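Local coordinates for protein alpha-L-rhamnosidase (Klebsiella oxytoca, PDB 4XHC) that hydrolyses terminal alpha-L-rhamnose residues as a family GH78 glycosidase, and binds alpha-L-rhamnose in a pocket of its catalytic domain, at residues L40-A45 / C270-A275; Y313-S318 / M322-E327; V428-Q433 / R452-N457; H470-A475 / I486-A491. All blocks are in the same frame, centred on the assembly; numbering follows the deposited sequence.

Contact 1 of 4, residues L40-A45 / C270-A275; sequences LRTAEA and CLYLFA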
# COMPACT_ATOMS: atom_id res chain seq x y z
N LEU A 40 -33.98 -13.47 4.84
CA LEU A 40 -32.54 -13.26 5.00
C LEU A 40 -31.88 -14.30 5.89
O LEU A 40 -30.71 -14.64 5.67
CB LEU A 40 -32.23 -11.86 5.52
CG LEU A 40 -32.62 -10.72 4.58
CD1 LEU A 40 -32.40 -9.38 5.28
CD2 LEU A 40 -31.84 -10.77 3.27
N ARG A 41 -32.60 -14.80 6.90
CA ARG A 41 -32.08 -15.86 7.77
C ARG A 41 -31.93 -17.18 7.00
O ARG A 41 -30.99 -17.93 7.25
CB ARG A 41 -32.97 -16.07 9.01
CG ARG A 41 -32.82 -14.98 10.08
CD ARG A 41 -33.49 -15.37 11.40
NE ARG A 41 -34.84 -15.91 11.19
CZ ARG A 41 -35.98 -15.22 11.24
NH1 ARG A 41 -36.00 -13.91 11.51
NH2 ARG A 41 -37.14 -15.84 11.01
N THR A 42 -32.83 -17.43 6.07
CA THR A 42 -32.71 -18.60 5.19
C THR A 42 -31.48 -18.49 4.28
O THR A 42 -30.75 -19.46 4.09
CB THR A 42 -33.99 -18.76 4.34
OG1 THR A 42 -35.11 -18.89 5.21
CG2 THR A 42 -33.91 -19.99 3.44
N ALA A 43 -31.25 -17.31 3.72
CA ALA A 43 -30.08 -17.07 2.88
C ALA A 43 -28.77 -17.22 3.65
O ALA A 43 -27.83 -17.84 3.18
CB ALA A 43 -30.16 -15.68 2.26
N GLU A 44 -28.73 -16.64 4.85
CA GLU A 44 -27.56 -16.72 5.72
C GLU A 44 -27.20 -18.17 6.07
O GLU A 44 -26.03 -18.54 6.01
CB GLU A 44 -27.81 -15.90 6.99
CG GLU A 44 -26.64 -15.85 7.97
CD GLU A 44 -25.35 -15.37 7.32
OE1 GLU A 44 -25.40 -14.40 6.52
OE2 GLU A 44 -24.28 -15.97 7.60
N ALA A 45 -28.19 -18.99 6.41
CA ALA A 45 -27.95 -20.39 6.76
C ALA A 45 -27.38 -21.22 5.60
O ALA A 45 -26.80 -22.28 5.83
CB ALA A 45 -29.23 -21.03 7.29
N CYS A 270 -29.27 -17.30 -3.36
CA CYS A 270 -29.26 -16.09 -4.15
C CYS A 270 -30.68 -15.63 -4.48
O CYS A 270 -30.93 -14.43 -4.53
CB CYS A 270 -28.36 -16.26 -5.39
SG CYS A 270 -26.59 -16.39 -4.93
N LEU A 271 -31.61 -16.57 -4.63
CA LEU A 271 -33.03 -16.22 -4.74
C LEU A 271 -33.56 -15.52 -3.49
O LEU A 271 -34.27 -14.52 -3.59
CB LEU A 271 -33.89 -17.45 -5.02
CG LEU A 271 -34.02 -17.89 -6.48
CD1 LEU A 271 -34.57 -19.30 -6.57
CD2 LEU A 271 -34.88 -16.91 -7.28
N TYR A 272 -33.21 -16.03 -2.31
CA TYR A 272 -33.69 -15.45 -1.05
C TYR A 272 -33.05 -14.10 -0.76
O TYR A 272 -33.63 -13.28 -0.06
CB TYR A 272 -33.47 -16.41 0.13
CG TYR A 272 -34.60 -17.41 0.32
CD1 TYR A 272 -35.75 -17.07 1.04
CD2 TYR A 272 -34.52 -18.68 -0.22
CE1 TYR A 272 -36.79 -17.98 1.21
CE2 TYR A 272 -35.56 -19.60 -0.06
CZ TYR A 272 -36.69 -19.25 0.66
OH TYR A 272 -37.69 -20.17 0.81
N LEU A 273 -31.85 -13.88 -1.28
CA LEU A 273 -31.18 -12.60 -1.10
C LEU A 273 -31.94 -11.49 -1.83
O LEU A 273 -32.29 -10.48 -1.24
CB LEU A 273 -29.73 -12.65 -1.58
CG LEU A 273 -28.73 -13.35 -0.66
CD1 LEU A 273 -27.40 -13.55 -1.37
CD2 LEU A 273 -28.53 -12.57 0.63
N PHE A 274 -32.21 -11.69 -3.12
CA PHE A 274 -32.98 -10.71 -3.89
C PHE A 274 -34.37 -10.49 -3.31
O PHE A 274 -34.86 -9.37 -3.31
CB PHE A 274 -33.11 -11.15 -5.35
CG PHE A 274 -31.88 -10.89 -6.17
CD1 PHE A 274 -31.59 -9.61 -6.61
CD2 PHE A 274 -31.02 -11.92 -6.50
CE1 PHE A 274 -30.46 -9.37 -7.37
CE2 PHE A 274 -29.89 -11.69 -7.25
CZ PHE A 274 -29.61 -10.41 -7.69
N ALA A 275 -35.00 -11.55 -2.81
CA ALA A 275 -36.33 -11.44 -2.22
C ALA A 275 -36.33 -10.77 -0.83
O ALA A 275 -37.34 -10.20 -0.41
CB ALA A 275 -36.97 -12.82 -2.12

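Contact 2 of 4, residues Y313-S318 / M322-E327; sequences YNYLQS and MATARE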
# COMPACT_ATOMS: atom_id res chain seq x y z
N TYR A 313 -38.58 -20.28 -11.67
CA TYR A 313 -39.13 -21.36 -12.48
C TYR A 313 -38.06 -22.43 -12.80
O TYR A 313 -38.31 -23.63 -12.59
CB TYR A 313 -39.79 -20.82 -13.77
CG TYR A 313 -40.16 -21.91 -14.74
CD1 TYR A 313 -41.26 -22.74 -14.50
CD2 TYR A 313 -39.41 -22.14 -15.90
CE1 TYR A 313 -41.59 -23.76 -15.38
CE2 TYR A 313 -39.73 -23.15 -16.79
CZ TYR A 313 -40.82 -23.95 -16.53
OH TYR A 313 -41.14 -24.96 -17.40
N ASN A 314 -36.88 -22.01 -13.27
CA ASN A 314 -35.77 -22.95 -13.59
C ASN A 314 -35.26 -23.72 -12.35
O ASN A 314 -34.85 -24.88 -12.46
CB ASN A 314 -34.58 -22.25 -14.26
CG ASN A 314 -34.92 -21.64 -15.62
OD1 ASN A 314 -35.73 -22.16 -16.38
ND2 ASN A 314 -34.28 -20.52 -15.93
N TYR A 315 -35.29 -23.04 -11.19
CA TYR A 315 -34.87 -23.63 -9.91
C TYR A 315 -35.84 -24.72 -9.46
O TYR A 315 -35.41 -25.76 -8.94
CB TYR A 315 -34.74 -22.57 -8.81
CG TYR A 315 -34.51 -23.17 -7.44
CD1 TYR A 315 -33.26 -23.66 -7.07
CD2 TYR A 315 -35.56 -23.27 -6.51
CE1 TYR A 315 -33.05 -24.24 -5.82
CE2 TYR A 315 -35.35 -23.84 -5.26
CZ TYR A 315 -34.10 -24.33 -4.92
OH TYR A 315 -33.89 -24.90 -3.68
N LEU A 316 -37.13 -24.49 -9.65
CA LEU A 316 -38.13 -25.50 -9.36
C LEU A 316 -37.95 -26.73 -10.26
O LEU A 316 -37.97 -27.86 -9.76
CB LEU A 316 -39.54 -24.92 -9.53
CG LEU A 316 -40.71 -25.87 -9.24
CD1 LEU A 316 -40.64 -26.40 -7.82
CD2 LEU A 316 -42.04 -25.18 -9.51
N GLN A 317 -37.76 -26.52 -11.56
CA GLN A 317 -37.59 -27.63 -12.53
C GLN A 317 -36.41 -28.52 -12.18
O GLN A 317 -36.50 -29.74 -12.25
CB GLN A 317 -37.37 -27.09 -13.96
CG GLN A 317 -38.56 -26.39 -14.61
CD GLN A 317 -39.89 -27.09 -14.39
OE1 GLN A 317 -40.14 -28.17 -14.93
NE2 GLN A 317 -40.76 -26.46 -13.60
N SER A 318 -35.29 -27.90 -11.81
CA SER A 318 -34.03 -28.59 -11.59
C SER A 318 -33.84 -29.16 -10.18
O SER A 318 -33.32 -30.26 -10.03
CB SER A 318 -32.89 -27.63 -11.87
OG SER A 318 -32.98 -26.50 -11.02
N MET A 322 -40.52 -27.52 -3.90
CA MET A 322 -41.82 -26.84 -3.89
C MET A 322 -41.96 -25.84 -2.74
O MET A 322 -42.58 -24.80 -2.91
CB MET A 322 -42.96 -27.87 -3.84
CG MET A 322 -43.23 -28.56 -5.17
SD MET A 322 -44.18 -27.54 -6.33
CE MET A 322 -45.87 -28.10 -6.01
N ALA A 323 -41.36 -26.15 -1.59
CA ALA A 323 -41.41 -25.27 -0.42
C ALA A 323 -40.87 -23.87 -0.72
O ALA A 323 -41.51 -22.87 -0.39
CB ALA A 323 -40.65 -25.88 0.75
N THR A 324 -39.70 -23.80 -1.36
CA THR A 324 -39.07 -22.53 -1.69
C THR A 324 -39.89 -21.80 -2.74
O THR A 324 -40.11 -20.59 -2.64
CB THR A 324 -37.61 -22.72 -2.20
OG1 THR A 324 -36.78 -23.18 -1.12
CG2 THR A 324 -37.03 -21.42 -2.73
N ALA A 325 -40.33 -22.53 -3.75
CA ALA A 325 -41.07 -21.91 -4.85
C ALA A 325 -42.39 -21.33 -4.36
O ALA A 325 -42.79 -20.25 -4.79
CB ALA A 325 -41.29 -22.90 -5.97
N ARG A 326 -43.06 -22.04 -3.46
CA ARG A 326 -44.29 -21.52 -2.86
C ARG A 326 -44.03 -20.29 -1.99
O ARG A 326 -44.80 -19.35 -2.01
CB ARG A 326 -44.99 -22.61 -2.03
CG ARG A 326 -46.22 -22.13 -1.24
CD ARG A 326 -46.87 -23.27 -0.48
NE ARG A 326 -47.57 -24.18 -1.39
CZ ARG A 326 -47.16 -25.41 -1.75
NH1 ARG A 326 -46.03 -25.94 -1.28
NH2 ARG A 326 -47.91 -26.12 -2.59
N GLU A 327 -42.95 -20.30 -1.22
CA GLU A 327 -42.65 -19.18 -0.33
C GLU A 327 -42.30 -17.91 -1.11
O GLU A 327 -42.69 -16.81 -0.74
CB GLU A 327 -41.52 -19.56 0.65
CG GLU A 327 -41.39 -18.59 1.82
CD GLU A 327 -40.51 -19.11 2.96
OE1 GLU A 327 -39.29 -19.27 2.75
OE2 GLU A 327 -41.05 -19.31 4.07

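Contact 3 of 4, residues V428-Q433 / R452-N457; sequences VSWASQ and RNLEKN. With SO4 (sulfate ion), chain D.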
# COMPACT_ATOMS: atom_id res chain seq x y z
N VAL A 428 -33.87 -1.01 -36.21
CA VAL A 428 -33.75 -2.45 -36.41
C VAL A 428 -32.46 -2.97 -35.75
O VAL A 428 -31.34 -2.65 -36.19
CB VAL A 428 -33.72 -2.79 -37.91
CG1 VAL A 428 -33.67 -4.30 -38.12
CG2 VAL A 428 -34.93 -2.20 -38.61
N SER A 429 -32.63 -3.79 -34.71
CA SER A 429 -31.50 -4.33 -33.95
C SER A 429 -31.53 -5.85 -33.94
O SER A 429 -32.55 -6.45 -34.27
CB SER A 429 -31.54 -3.81 -32.51
OG SER A 429 -32.68 -4.29 -31.79
N TRP A 430 -30.42 -6.47 -33.57
CA TRP A 430 -30.41 -7.92 -33.34
C TRP A 430 -31.23 -8.26 -32.11
O TRP A 430 -31.94 -9.27 -32.09
CB TRP A 430 -28.99 -8.44 -33.14
CG TRP A 430 -28.22 -8.66 -34.38
CD1 TRP A 430 -27.68 -7.70 -35.18
CD2 TRP A 430 -27.87 -9.91 -34.96
NE1 TRP A 430 -27.03 -8.28 -36.23
CE2 TRP A 430 -27.13 -9.64 -36.11
CE3 TRP A 430 -28.12 -11.24 -34.62
CZ2 TRP A 430 -26.62 -10.64 -36.93
CZ3 TRP A 430 -27.62 -12.24 -35.43
CH2 TRP A 430 -26.87 -11.93 -36.58
N ALA A 431 -31.12 -7.44 -31.07
CA ALA A 431 -31.74 -7.74 -29.80
C ALA A 431 -33.27 -7.88 -29.92
O ALA A 431 -33.87 -8.82 -29.40
CB ALA A 431 -31.38 -6.67 -28.78
N SER A 432 -33.90 -6.94 -30.61
CA SER A 432 -35.34 -6.99 -30.81
C SER A 432 -35.79 -8.32 -31.38
O SER A 432 -36.77 -8.90 -30.92
CB SER A 432 -35.78 -5.87 -31.76
OG SER A 432 -35.42 -4.59 -31.26
N GLN A 433 -35.08 -8.82 -32.39
CA GLN A 433 -35.48 -10.05 -33.08
C GLN A 433 -35.32 -11.25 -32.17
O GLN A 433 -36.18 -12.12 -32.09
CB GLN A 433 -34.65 -10.29 -34.34
CG GLN A 433 -34.34 -9.05 -35.16
CD GLN A 433 -35.55 -8.17 -35.39
OE1 GLN A 433 -36.64 -8.67 -35.65
NE2 GLN A 433 -35.37 -6.86 -35.30
N ARG A 452 -33.40 -16.91 -40.18
CA ARG A 452 -32.79 -16.92 -41.52
C ARG A 452 -32.52 -15.52 -42.04
O ARG A 452 -31.54 -15.29 -42.75
CB ARG A 452 -33.68 -17.63 -42.54
CG ARG A 452 -33.81 -19.12 -42.36
CD ARG A 452 -32.44 -19.78 -42.39
NE ARG A 452 -32.54 -21.23 -42.52
CZ ARG A 452 -31.52 -22.06 -42.32
NH1 ARG A 452 -30.31 -21.61 -41.98
NH2 ARG A 452 -31.71 -23.37 -42.45
N ASN A 453 -33.38 -14.58 -41.68
CA ASN A 453 -33.21 -13.20 -42.10
C ASN A 453 -32.00 -12.53 -41.42
O ASN A 453 -31.33 -11.71 -42.02
CB ASN A 453 -34.51 -12.43 -41.83
CG ASN A 453 -34.68 -11.23 -42.74
OD1 ASN A 453 -34.06 -11.14 -43.78
ND2 ASN A 453 -35.54 -10.30 -42.33
N LEU A 454 -31.71 -12.90 -40.17
CA LEU A 454 -30.50 -12.41 -39.49
C LEU A 454 -29.23 -12.89 -40.17
O LEU A 454 -28.25 -12.16 -40.26
CB LEU A 454 -30.46 -12.88 -38.05
CG LEU A 454 -31.58 -12.39 -37.12
CD1 LEU A 454 -31.50 -13.15 -35.81
CD2 LEU A 454 -31.49 -10.90 -36.85
N GLU A 455 -29.27 -14.11 -40.68
CA GLU A 455 -28.13 -14.80 -41.24
C GLU A 455 -27.81 -14.24 -42.62
O GLU A 455 -26.66 -14.05 -42.96
CB GLU A 455 -28.47 -16.31 -41.30
CG GLU A 455 -27.86 -17.12 -42.44
CD GLU A 455 -28.25 -18.60 -42.41
OE1 GLU A 455 -28.76 -19.10 -41.38
OE2 GLU A 455 -28.05 -19.26 -43.45
N LYS A 456 -28.84 -13.94 -43.39
CA LYS A 456 -28.70 -13.39 -44.75
C LYS A 456 -28.75 -11.86 -44.85
O LYS A 456 -28.27 -11.29 -45.83
CB LYS A 456 -29.81 -14.00 -45.59
CG LYS A 456 -29.79 -15.52 -45.56
CD LYS A 456 -30.85 -16.25 -46.38
CE LYS A 456 -30.67 -17.75 -46.12
NZ LYS A 456 -31.06 -18.59 -47.27
N ASN A 457 -29.35 -11.21 -43.87
CA ASN A 457 -29.57 -9.77 -43.89
C ASN A 457 -29.43 -9.15 -42.49
O ASN A 457 -30.41 -8.69 -41.88
CB ASN A 457 -30.92 -9.49 -44.52
CG ASN A 457 -31.10 -8.06 -44.90
OD1 ASN A 457 -31.93 -7.36 -44.34
ND2 ASN A 457 -30.31 -7.62 -45.86
S SO4 D . -35.28 -23.44 -43.93
O1 SO4 D . -35.10 -24.71 -44.65
O2 SO4 D . -34.74 -22.38 -44.83
O3 SO4 D . -36.71 -23.31 -43.59
O4 SO4 D . -34.63 -23.40 -42.60

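Contact 4 of 4, residues H470-A475 / I486-A491; sequences HHYIAA and IAQIKA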
# COMPACT_ATOMS: atom_id res chain seq x y z
N HIS A 470 -25.82 -15.58 -26.02
CA HIS A 470 -26.47 -16.74 -25.42
C HIS A 470 -27.90 -16.87 -25.91
O HIS A 470 -28.37 -17.96 -26.22
CB HIS A 470 -26.48 -16.63 -23.90
CG HIS A 470 -27.49 -17.51 -23.25
ND1 HIS A 470 -27.24 -18.83 -22.94
CD2 HIS A 470 -28.76 -17.27 -22.85
CE1 HIS A 470 -28.31 -19.36 -22.38
NE2 HIS A 470 -29.25 -18.43 -22.32
N HIS A 471 -28.59 -15.74 -25.96
CA HIS A 471 -30.00 -15.73 -26.34
C HIS A 471 -30.19 -15.99 -27.82
O HIS A 471 -31.16 -16.63 -28.21
CB HIS A 471 -30.65 -14.42 -25.90
CG HIS A 471 -30.60 -14.22 -24.41
ND1 HIS A 471 -29.53 -13.64 -23.78
CD2 HIS A 471 -31.47 -14.59 -23.44
CE1 HIS A 471 -29.75 -13.62 -22.48
NE2 HIS A 471 -30.92 -14.20 -22.25
N TYR A 472 -29.26 -15.51 -28.63
CA TYR A 472 -29.23 -15.81 -30.05
C TYR A 472 -29.14 -17.33 -30.27
O TYR A 472 -29.86 -17.89 -31.10
CB TYR A 472 -28.04 -15.10 -30.70
CG TYR A 472 -27.82 -15.39 -32.16
CD1 TYR A 472 -28.87 -15.34 -33.07
CD2 TYR A 472 -26.55 -15.67 -32.64
CE1 TYR A 472 -28.66 -15.60 -34.41
CE2 TYR A 472 -26.33 -15.93 -33.98
CZ TYR A 472 -27.39 -15.89 -34.86
OH TYR A 472 -27.16 -16.15 -36.18
N ILE A 473 -28.29 -17.98 -29.49
CA ILE A 473 -28.14 -19.45 -29.57
C ILE A 473 -29.44 -20.14 -29.18
O ILE A 473 -29.87 -21.09 -29.84
CB ILE A 473 -27.00 -19.96 -28.67
CG1 ILE A 473 -25.65 -19.38 -29.11
CG2 ILE A 473 -26.93 -21.49 -28.69
CD1 ILE A 473 -25.35 -19.54 -30.58
N ALA A 474 -30.05 -19.68 -28.09
CA ALA A 474 -31.29 -20.26 -27.60
C ALA A 474 -32.39 -20.14 -28.64
O ALA A 474 -33.17 -21.08 -28.84
CB ALA A 474 -31.71 -19.59 -26.31
N ALA A 475 -32.45 -18.98 -29.31
CA ALA A 475 -33.44 -18.74 -30.35
C ALA A 475 -33.23 -19.66 -31.55
O ALA A 475 -34.19 -20.18 -32.11
CB ALA A 475 -33.43 -17.28 -30.79
N ILE A 486 -24.65 -24.88 -33.46
CA ILE A 486 -23.33 -25.45 -33.23
C ILE A 486 -22.26 -24.59 -33.90
O ILE A 486 -21.30 -24.20 -33.26
CB ILE A 486 -23.23 -26.91 -33.73
CG1 ILE A 486 -24.07 -27.83 -32.85
CG2 ILE A 486 -21.77 -27.39 -33.74
CD1 ILE A 486 -24.40 -29.17 -33.48
N ALA A 487 -22.45 -24.28 -35.18
CA ALA A 487 -21.50 -23.45 -35.93
C ALA A 487 -21.28 -22.08 -35.27
O ALA A 487 -20.17 -21.53 -35.32
CB ALA A 487 -21.97 -23.27 -37.36
N GLN A 488 -22.33 -21.54 -34.65
CA GLN A 488 -22.27 -20.23 -33.99
C GLN A 488 -21.56 -20.23 -32.66
O GLN A 488 -20.93 -19.23 -32.30
CB GLN A 488 -23.68 -19.66 -33.80
CG GLN A 488 -24.17 -18.86 -34.99
CD GLN A 488 -23.28 -17.68 -35.28
OE1 GLN A 488 -23.01 -17.37 -36.44
NE2 GLN A 488 -22.79 -17.02 -34.22
N ILE A 489 -21.69 -21.32 -31.91
CA ILE A 489 -20.92 -21.47 -30.68
C ILE A 489 -19.43 -21.54 -31.02
O ILE A 489 -18.62 -20.86 -30.41
CB ILE A 489 -21.36 -22.73 -29.90
CG1 ILE A 489 -22.74 -22.49 -29.28
CG2 ILE A 489 -20.35 -23.08 -28.81
CD1 ILE A 489 -23.45 -23.74 -28.85
N LYS A 490 -19.10 -22.33 -32.03
CA LYS A 490 -17.72 -22.49 -32.48
C LYS A 490 -17.09 -21.20 -33.03
O LYS A 490 -15.93 -20.91 -32.75
CB LYS A 490 -17.64 -23.56 -33.55
CG LYS A 490 -17.91 -24.96 -33.06
CD LYS A 490 -17.75 -25.95 -34.20
CE LYS A 490 -17.77 -27.37 -33.71
NZ LYS A 490 -17.90 -28.29 -34.86
N ALA A 491 -17.85 -20.45 -33.82
CA ALA A 491 -17.33 -19.23 -34.44
C ALA A 491 -17.05 -18.15 -33.41
O ALA A 491 -16.01 -17.50 -33.46
CB ALA A 491 -18.31 -18.72 -35.48

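Contact 1 of 4, residues L40-A45 / C270-A275
Ala43 and Tyr272 mark the point where two nearly antiparallel helical segments come together, their axes 8.2 Å apart at an angle of 149° and the CA atoms of these two residues 5.6 Å apart. The close spacing suits the small side chains that helix 37-45 presents here. Thr42 sets its methyl over the tyrosine ring: CG2 stands 3.8 Å from the centroid of the Tyr272 ring and only 7° off the ring normal, a CH-pi contact over the middle of the face. CG2 is there because it lies anti to the backbone N of Thr42 (chi1 -58°, measured to OG1), while OG1 turns back to a weak hydrogen bond with Asn38 O. One residue on, Ala43 CB fits between two neighbours of the other helix, 4.0 Å from Tyr272 CB and 3.9 Å from Leu273 CD2. The far end of the ring is held as well, since Tyr272 OH hydrogen-bonds to Glu327 OE1, and Arg269 NH1 adds a polar tie to Ala43 O. Helix 37-45, near the modelled N-terminus, thus lies against helix 264-276 of the catalytic domain, whose Leu271 packs on helix 302-319 and whose Cys270 and Phe274 meet helix 247-259.

Contact 2 of 4, residues Y313-S318 / M322-E327
Leu316 and Ala325 face each other across a tight alpha-alpha hairpin of the catalytic domain, in which helices 302-319 and 322-340 follow one another after a very short turn. The segments run almost antiparallel, at 162° with axes 9.6 Å apart, and the contact between them is apolar, with no hydrogen bond across it. Leu316 CD1 is the central atom: it lies 4.0 Å from Ala325 CB and equally far from the sulfur of Met322. The leucine reaches across because its CG is anti to the backbone N (chi1 -179°), whereas Met322, its CG anti to the carbonyl carbon, bends at chi2 (-79°) and so carries SD to the leucine methyl; the further bend at chi3 turns only CE. Next to this, the Tyr315 ring crosses Thr324 at about a right angle, with CE2 3.9 Å from Thr324 CG2. The polar ends of this second pair share an acceptor in the turn: Tyr315 OH and Thr324 OG1 both hydrogen-bond to Asp321 OD2, which ties the two helices together close to their connection. Thr324 OG1 also pairs with Arg268 NE. On one flank Tyr315 packs against Val267 and Leu271 of helix 264-276; on another, Phe389 of helix 368-389 touches Met322 and Ala325, and Arg388 reaches Leu316.

Contact 3 of 4, residues V428-Q433 / R452-N457
Leu454 is the side chain on which the whole contact turns, touching both Trp430 and Gln433. Its CB sits 3.9 Å from Trp430 CZ3, and its CD2 methyl rises over one face of the indole, 4.3 Å from the centroid of the six-membered ring and 18° off the normal, offset toward the rim: a CH-pi contact. The same CD2 meets the aliphatic part of Gln433, 3.8 Å from CG, so one methyl lies against both partners.

While its CH2 groups pack on the leucine, the amide of Gln433 is bonded at both ends. The chain bends at chi2 (-47°) and folds back, letting NE2 donate to Ser429 O at 3.0 Å in the carbonyl plane, while OE1 accepts from Tyr420 N. Ser429 is also the N-cap of helix 430-438, its OG accepting from Ser432 N at 3.1 Å; the residue that caps the helix also takes one end of the glutamine amide. Phe419, on the short strand 419-420, packs against both Gln433 and Leu454.

On helix 444-456, Arg452 points elsewhere. Its NH1 meets Glu455 OE1 at 3.0 Å, in the guanidinium plane, and makes a second salt bridge to Glu484. NE and NH2 both donate to O4 of a sulfate ion, probably from the crystallisation liquor, the latter at 2.9 Å; Arg448 NH2 holds the sulfate too. The arrangement is a serine-capped helix start packed on the C-terminal part of the next helix, within the helical six-hairpin glycosidase domain of GH78 rhamnosidases.

Contact 4 of 4, residues H470-A475 / I486-A491
Ile473 and Gln488 sit at the centre of a helical hairpin of the catalytic domain, formed by helices 466-478 and 482-498 with only a few residues between them. The two segments run at 162° to each other with axes 10.2 Å apart, and side chains bridge the gap without any hydrogen bond across it. Ile473 CD1 does most of the reaching. It comes within 3.6 Å of Gln488 CB and 4.1 Å of Ile489 CG1, while its other branch, CG2, lies 4.1 Å from Ile489 CD1; the two isoleucines cross at about a right angle, each touching with both a gamma and a delta carbon.

Beside them, Tyr472 presents a ring edge to the glutamine. With its CG anti to the backbone N (chi1 176°), the ring extends toward helix 482-498, and CE2 lies 3.7 Å from Gln488 NE2. That nitrogen is close to the plane of the ring, at its edge, and the amide plane is turned 63° from it, so this is contact at a rim, not an amide stacked on a face.

Outside the hairpin, Met451 packs on Tyr472, while Ile489 also touches Leu216 of helix 214-230 and Leu543 at the C-terminus. Lys490 adds a salt bridge to Asp213. Paired antiparallel helices joined by a short turn are the repeating element of the six-hairpin glycosidase fold, and this hairpin is consistent with being one of them.

How the contacts relate
The four contacts form two pairs on the helical catalytic domain. Contacts 1 and 2 have centres 14 Å apart and touch directly, Tyr272 CE2 lying 3.6 Å from Thr324 CG2 and Leu271 CD1 4.0 Å from Tyr315 CB. Contacts 3 and 4, also 14 Å between centres, meet through Tyr472: its CE1 is 3.7 Å from Trp430 CZ3, with the rings edge-to-face, and 4.0 Å from Leu454 CD1. The pairs stay apart; even contacts 2 and 4 leave about 8 Å between nearest atoms. None of the eight segments supplies a residue of the rhamnose pocket, although helix 302-319, which carries part of contact 2, also contains its Tyr304.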